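Local coordinates for protein serine--tRNA ligase (Pyrococcus horikoshii, PDB 2DQ0) that probably charges tRNA(Ser), and also tRNA(Sec), with serine in an ATP-dependent reaction that passes through a seryl-adenylate, working as a homodimer, at residues A[249-261]-A[272-284]. Numbering follows the deposited sequence.
Sequences LIPTAEHPLAGMH and PLLYVGVSPCFRK. With SSA (5'-O-(N-(L-seryl)-sulfamoyl)adenosine), chain G.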
loop_
_atom_site.group_PDB
_atom_site.type_symbol
_atom_site.label_atom_id
_atom_site.label_comp_id
_atom_site.label_asym_id
_atom_site.label_seq_id
_atom_site.Cartn_x
_atom_site.Cartn_y
_atom_site.Cartn_z
ATOM N N LEU A 249 6.809 3.353 1.937
ATOM C CA LEU A 249 5.774 3.054 0.951
ATOM C C LEU A 249 6.264 3.646 -0.358
ATOM O O LEU A 249 6.701 4.798 -0.404
ATOM C CB LEU A 249 4.419 3.664 1.356
ATOM C CG LEU A 249 3.839 3.094 2.655
ATOM C CD1 LEU A 249 2.495 3.711 2.926
ATOM C CD2 LEU A 249 3.715 1.582 2.556
ATOM N N ILE A 250 6.210 2.859 -1.420
ATOM C CA ILE A 250 6.701 3.336 -2.694
ATOM C C ILE A 250 5.780 4.371 -3.310
ATOM O O ILE A 250 4.563 4.280 -3.194
ATOM C CB ILE A 250 6.899 2.166 -3.685
ATOM C CG1 ILE A 250 5.574 1.463 -3.948
ATOM C CG2 ILE A 250 7.872 1.138 -3.103
ATOM C CD1 ILE A 250 5.676 0.452 -5.050
ATOM N N PRO A 251 6.362 5.406 -3.931
ATOM C CA PRO A 251 5.602 6.477 -4.585
ATOM C C PRO A 251 5.378 6.169 -6.050
ATOM O O PRO A 251 4.703 6.906 -6.749
ATOM C CB PRO A 251 6.494 7.702 -4.388
ATOM C CG PRO A 251 7.861 7.112 -4.461
ATOM C CD PRO A 251 7.736 5.855 -3.626
ATOM N N THR A 252 5.946 5.061 -6.502
ATOM C CA THR A 252 5.856 4.626 -7.893
ATOM C C THR A 252 6.602 3.308 -7.991
ATOM O O THR A 252 7.578 3.114 -7.272
ATOM C CB THR A 252 6.542 5.625 -8.849
ATOM O OG1 THR A 252 6.942 4.940 -10.039
ATOM C CG2 THR A 252 7.751 6.246 -8.207
ATOM N N ALA A 253 6.156 2.411 -8.870
ATOM C CA ALA A 253 6.797 1.109 -9.023
ATOM C C ALA A 253 8.221 1.320 -9.507
ATOM O O ALA A 253 9.070 0.443 -9.363
ATOM C CB ALA A 253 6.017 0.231 -10.012
ATOM N N GLU A 254 8.464 2.493 -10.088
ATOM C CA GLU A 254 9.789 2.877 -10.575
ATOM C C GLU A 254 10.892 2.545 -9.549
ATOM O O GLU A 254 11.875 1.861 -9.882
ATOM C CB GLU A 254 9.819 4.380 -10.866
ATOM C CG GLU A 254 11.119 4.891 -11.442
ATOM C CD GLU A 254 11.344 6.367 -11.191
ATOM O OE1 GLU A 254 10.355 7.136 -11.226
ATOM O OE2 GLU A 254 12.517 6.763 -10.979
ATOM N N HIS A 255 10.725 3.027 -8.315
ATOM C CA HIS A 255 11.713 2.801 -7.249
ATOM C C HIS A 255 12.046 1.340 -6.950
ATOM O O HIS A 255 13.220 0.992 -6.925
ATOM C CB HIS A 255 11.300 3.512 -5.959
ATOM C CG HIS A 255 11.177 4.997 -6.104
ATOM N ND1 HIS A 255 11.444 5.654 -7.291
ATOM C CD2 HIS A 255 10.865 5.958 -5.202
ATOM C CE1 HIS A 255 11.308 6.955 -7.109
ATOM N NE2 HIS A 255 10.960 7.164 -5.851
ATOM N N PRO A 256 11.039 0.475 -6.681
ATOM C CA PRO A 256 11.371 -0.939 -6.407
ATOM C C PRO A 256 11.915 -1.629 -7.669
ATOM O O PRO A 256 12.714 -2.569 -7.587
ATOM C CB PRO A 256 10.043 -1.537 -5.930
ATOM C CG PRO A 256 9.008 -0.633 -6.532
ATOM C CD PRO A 256 9.618 0.739 -6.382
ATOM N N LEU A 257 11.479 -1.150 -8.832
ATOM C CA LEU A 257 11.951 -1.672 -10.108
ATOM C C LEU A 257 13.439 -1.344 -10.294
ATOM O O LEU A 257 14.174 -2.124 -10.893
ATOM C CB LEU A 257 11.164 -1.060 -11.257
ATOM C CG LEU A 257 10.208 -1.936 -12.054
ATOM C CD1 LEU A 257 10.061 -3.327 -11.438
ATOM C CD2 LEU A 257 8.877 -1.195 -12.151
ATOM N N ALA A 258 13.886 -0.194 -9.795
ATOM C CA ALA A 258 15.296 0.163 -9.921
ATOM C C ALA A 258 16.126 -0.549 -8.844
ATOM O O ALA A 258 17.231 -1.013 -9.105
ATOM C CB ALA A 258 15.483 1.674 -9.815
ATOM N N GLY A 259 15.602 -0.644 -7.633
ATOM C CA GLY A 259 16.354 -1.325 -6.605
ATOM C C GLY A 259 16.477 -2.813 -6.903
ATOM O O GLY A 259 17.373 -3.480 -6.388
ATOM N N MET A 260 15.586 -3.333 -7.741
ATOM C CA MET A 260 15.585 -4.754 -8.099
ATOM C C MET A 260 16.957 -5.346 -8.455
ATOM O O MET A 260 17.247 -6.491 -8.127
ATOM C CB MET A 260 14.609 -4.999 -9.260
ATOM C CG MET A 260 14.557 -6.439 -9.763
ATOM S SD MET A 260 13.405 -6.654 -11.158
ATOM C CE MET A 260 12.345 -7.875 -10.508
ATOM N N HIS A 261 17.794 -4.571 -9.135
ATOM C CA HIS A 261 19.114 -5.047 -9.522
ATOM C C HIS A 261 20.245 -4.264 -8.863
ATOM O O HIS A 261 21.342 -4.172 -9.404
ATOM C CB HIS A 261 19.265 -4.997 -11.044
ATOM C CG HIS A 261 18.407 -5.984 -11.769
ATOM N ND1 HIS A 261 18.594 -7.348 -11.668
ATOM C CD2 HIS A 261 17.358 -5.808 -12.609
ATOM C CE1 HIS A 261 17.696 -7.969 -12.415
ATOM N NE2 HIS A 261 16.935 -7.058 -12.997
ATOM N N PRO A 272 18.584 -4.707 -23.471
ATOM C CA PRO A 272 17.951 -3.943 -22.391
ATOM C C PRO A 272 17.006 -4.813 -21.549
ATOM O O PRO A 272 16.355 -5.707 -22.069
ATOM C CB PRO A 272 17.206 -2.849 -23.148
ATOM C CG PRO A 272 16.724 -3.580 -24.355
ATOM C CD PRO A 272 17.922 -4.443 -24.762
ATOM N N LEU A 273 16.970 -4.572 -20.243
ATOM C CA LEU A 273 16.060 -5.305 -19.370
ATOM C C LEU A 273 14.797 -4.463 -19.404
ATOM O O LEU A 273 14.826 -3.287 -19.056
ATOM C CB LEU A 273 16.603 -5.369 -17.945
ATOM C CG LEU A 273 17.937 -6.088 -17.719
ATOM C CD1 LEU A 273 18.244 -6.128 -16.225
ATOM C CD2 LEU A 273 17.866 -7.494 -18.263
ATOM N N LEU A 274 13.695 -5.050 -19.841
ATOM C CA LEU A 274 12.455 -4.297 -19.930
ATOM C C LEU A 274 11.383 -4.718 -18.923
ATOM O O LEU A 274 10.854 -5.834 -18.956
ATOM C CB LEU A 274 11.896 -4.390 -21.349
ATOM C CG LEU A 274 12.930 -4.110 -22.447
ATOM C CD1 LEU A 274 12.316 -4.548 -23.762
ATOM C CD2 LEU A 274 13.369 -2.624 -22.485
ATOM N N TYR A 275 11.052 -3.803 -18.023
ATOM C CA TYR A 275 10.036 -4.100 -17.036
ATOM C C TYR A 275 8.806 -3.209 -17.108
ATOM O O TYR A 275 8.884 -2.014 -17.378
ATOM C CB TYR A 275 10.639 -4.009 -15.635
ATOM C CG TYR A 275 11.727 -5.016 -15.389
ATOM C CD1 TYR A 275 11.441 -6.378 -15.328
ATOM C CD2 TYR A 275 13.041 -4.608 -15.188
ATOM C CE1 TYR A 275 12.435 -7.310 -15.068
ATOM C CE2 TYR A 275 14.045 -5.528 -14.924
ATOM C CZ TYR A 275 13.736 -6.877 -14.863
ATOM O OH TYR A 275 14.731 -7.775 -14.567
ATOM N N VAL A 276 7.660 -3.821 -16.880
ATOM C CA VAL A 276 6.420 -3.083 -16.808
ATOM C C VAL A 276 5.771 -3.516 -15.498
ATOM O O VAL A 276 5.268 -4.631 -15.376
ATOM C CB VAL A 276 5.482 -3.362 -18.000
ATOM C CG1 VAL A 276 5.347 -4.880 -18.266
ATOM C CG2 VAL A 276 4.142 -2.728 -17.719
ATOM N N GLY A 277 5.821 -2.636 -14.501
ATOM C CA GLY A 277 5.236 -2.957 -13.216
ATOM C C GLY A 277 3.868 -2.340 -12.997
ATOM O O GLY A 277 3.481 -1.377 -13.679
ATOM N N VAL A 278 3.130 -2.925 -12.051
ATOM C CA VAL A 278 1.805 -2.450 -11.640
ATOM C C VAL A 278 1.951 -2.337 -10.143
ATOM O O VAL A 278 2.577 -3.192 -9.517
ATOM C CB VAL A 278 0.658 -3.481 -11.813
ATOM C CG1 VAL A 278 -0.672 -2.753 -11.913
ATOM C CG2 VAL A 278 0.907 -4.365 -12.969
ATOM N N SER A 279 1.370 -1.303 -9.558
ATOM C CA SER A 279 1.443 -1.168 -8.119
ATOM C C SER A 279 0.687 0.033 -7.633
ATOM O O SER A 279 0.465 0.976 -8.381
ATOM C CB SER A 279 2.893 -1.013 -7.655
ATOM O OG SER A 279 3.262 0.356 -7.597
ATOM N N PRO A 280 0.227 -0.013 -6.380
ATOM C CA PRO A 280 -0.468 1.183 -5.925
ATOM C C PRO A 280 0.704 2.141 -5.653
ATOM O O PRO A 280 1.861 1.714 -5.623
ATOM C CB PRO A 280 -1.198 0.710 -4.656
ATOM C CG PRO A 280 -0.352 -0.426 -4.165
ATOM C CD PRO A 280 0.041 -1.134 -5.442
ATOM N N CYS A 281 0.417 3.428 -5.502
ATOM C CA CYS A 281 1.452 4.425 -5.241
ATOM C C CYS A 281 1.008 5.314 -4.110
ATOM O O CYS A 281 -0.156 5.722 -4.059
ATOM C CB CYS A 281 1.698 5.288 -6.481
ATOM S SG CYS A 281 2.214 4.372 -7.945
ATOM N N PHE A 282 1.936 5.643 -3.216
ATOM C CA PHE A 282 1.613 6.482 -2.074
ATOM C C PHE A 282 2.500 7.697 -2.021
ATOM O O PHE A 282 3.723 7.581 -2.071
ATOM C CB PHE A 282 1.756 5.684 -0.773
ATOM C CG PHE A 282 1.090 4.352 -0.811
ATOM C CD1 PHE A 282 1.753 3.246 -1.351
ATOM C CD2 PHE A 282 -0.214 4.197 -0.353
ATOM C CE1 PHE A 282 1.126 2.006 -1.434
ATOM C CE2 PHE A 282 -0.860 2.950 -0.429
ATOM C CZ PHE A 282 -0.189 1.855 -0.972
ATOM N N ARG A 283 1.881 8.869 -1.930
ATOM C CA ARG A 283 2.647 10.104 -1.848
ATOM C C ARG A 283 1.999 11.054 -0.854
ATOM O O ARG A 283 0.783 11.163 -0.754
ATOM C CB ARG A 283 2.792 10.789 -3.222
ATOM C CG ARG A 283 2.398 9.949 -4.400
ATOM C CD ARG A 283 3.528 9.586 -5.330
ATOM N NE ARG A 283 3.824 10.614 -6.318
ATOM C CZ ARG A 283 4.355 10.359 -7.513
ATOM N NH1 ARG A 283 4.628 9.114 -7.867
ATOM N NH2 ARG A 283 4.650 11.340 -8.349
ATOM N N LYS A 284 2.847 11.724 -0.093
ATOM C CA LYS A 284 2.404 12.673 0.913
ATOM C C LYS A 284 1.802 13.926 0.284
ATOM O O LYS A 284 0.882 14.514 0.840
ATOM C CB LYS A 284 3.584 13.103 1.785
ATOM C CG LYS A 284 4.104 12.084 2.792
ATOM C CD LYS A 284 5.382 12.640 3.441
ATOM C CE LYS A 284 5.872 11.807 4.599
ATOM N NZ LYS A 284 7.248 12.236 5.012
HETATM N N10 SSA G . 8.115 6.908 -12.165
HETATM C CA SSA G . 7.737 8.134 -12.892
HETATM C CB SSA G . 7.120 7.806 -14.224
HETATM O OG SSA G . 5.806 7.253 -14.094
HETATM C C9 SSA G . 6.744 9.005 -12.133
HETATM O O9 SSA G . 6.227 8.615 -11.089
HETATM N N8 SSA G . 6.485 10.213 -12.649
HETATM S S1 SSA G . 5.412 11.181 -11.947
HETATM O O1S SSA G . 5.950 11.462 -10.624
HETATM O O2S SSA G . 5.177 12.269 -12.889
HETATM O "O5'" SSA G . 4.132 10.287 -11.808
HETATM C "C5'" SSA G . 3.562 9.709 -12.967
HETATM C "C4'" SSA G . 2.112 10.050 -13.104
HETATM O "O4'" SSA G . 1.360 9.541 -11.986
HETATM C "C3'" SSA G . 1.721 11.513 -13.164
HETATM O "O3'" SSA G . 1.984 12.027 -14.454
HETATM C "C2'" SSA G . 0.228 11.381 -12.927
HETATM O "O2'" SSA G . -0.490 10.863 -14.021
HETATM C "C1'" SSA G . 0.220 10.364 -11.777
HETATM N N9 SSA G . 0.369 10.959 -10.452
HETATM C C8 SSA G . 1.504 11.457 -9.833
HETATM N N7 SSA G . 1.283 11.925 -8.631
HETATM C C5 SSA G . -0.082 11.730 -8.443
HETATM C C6 SSA G . -0.955 12.030 -7.364
HETATM N N6 SSA G . -0.549 12.609 -6.238
HETATM N N1 SSA G . -2.275 11.690 -7.489
HETATM C C2 SSA G . -2.680 11.092 -8.631
HETATM N N3 SSA G . -1.947 10.765 -9.720
HETATM C C4 SSA G . -0.653 11.126 -9.560
HETATM O O HOH W 1 5.490 7.210 0.072
HETATM O O HOH W 2 3.378 1.944 -9.958
#
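The backbones of Pro251 and Cys281 come within 4.7 Å, CA to CA, where Phe282 N donates to Ile250 O at 3.0 Å; farther along, helix 254-259 lies against strand 273-282, which leads into Arg283 of class II synthetase motif 2. Thr252 OG1 caps the helix by accepting from Glu254 N. Small residues suit the close approach: Ala253 CB rests on Ser279 OG, and Gly277, lacking a side chain, suits the place where Leu257 CD2 lies 4.1 Å from its N. A water accepts from Ala253 N and donates to Ser279 OG. With CG anti to the backbone N (chi1 178°) and chi2 extended, Met260 carries SD over one face of Tyr275, 4.1 Å from the ring centroid, a Met-aromatic contact. Leu249 CD1 similarly lies over one face of Phe282. Arg283 is long enough to serve both loop and adenylate analogue: NH1 donates to Pro251 O at the guanidinium edge, in a bond modelled unusually short, NH2 donates to sulfamoyl O1S at 2.6 Å, and adenine C8 and N7 lie over one face. A leucine in its place would probably leave Pro251 O and O1S without these donors. Beyond Met260, Tyr275 OH and His261 NE2 share a 2.8 Å hydrogen bond at the imidazole edge.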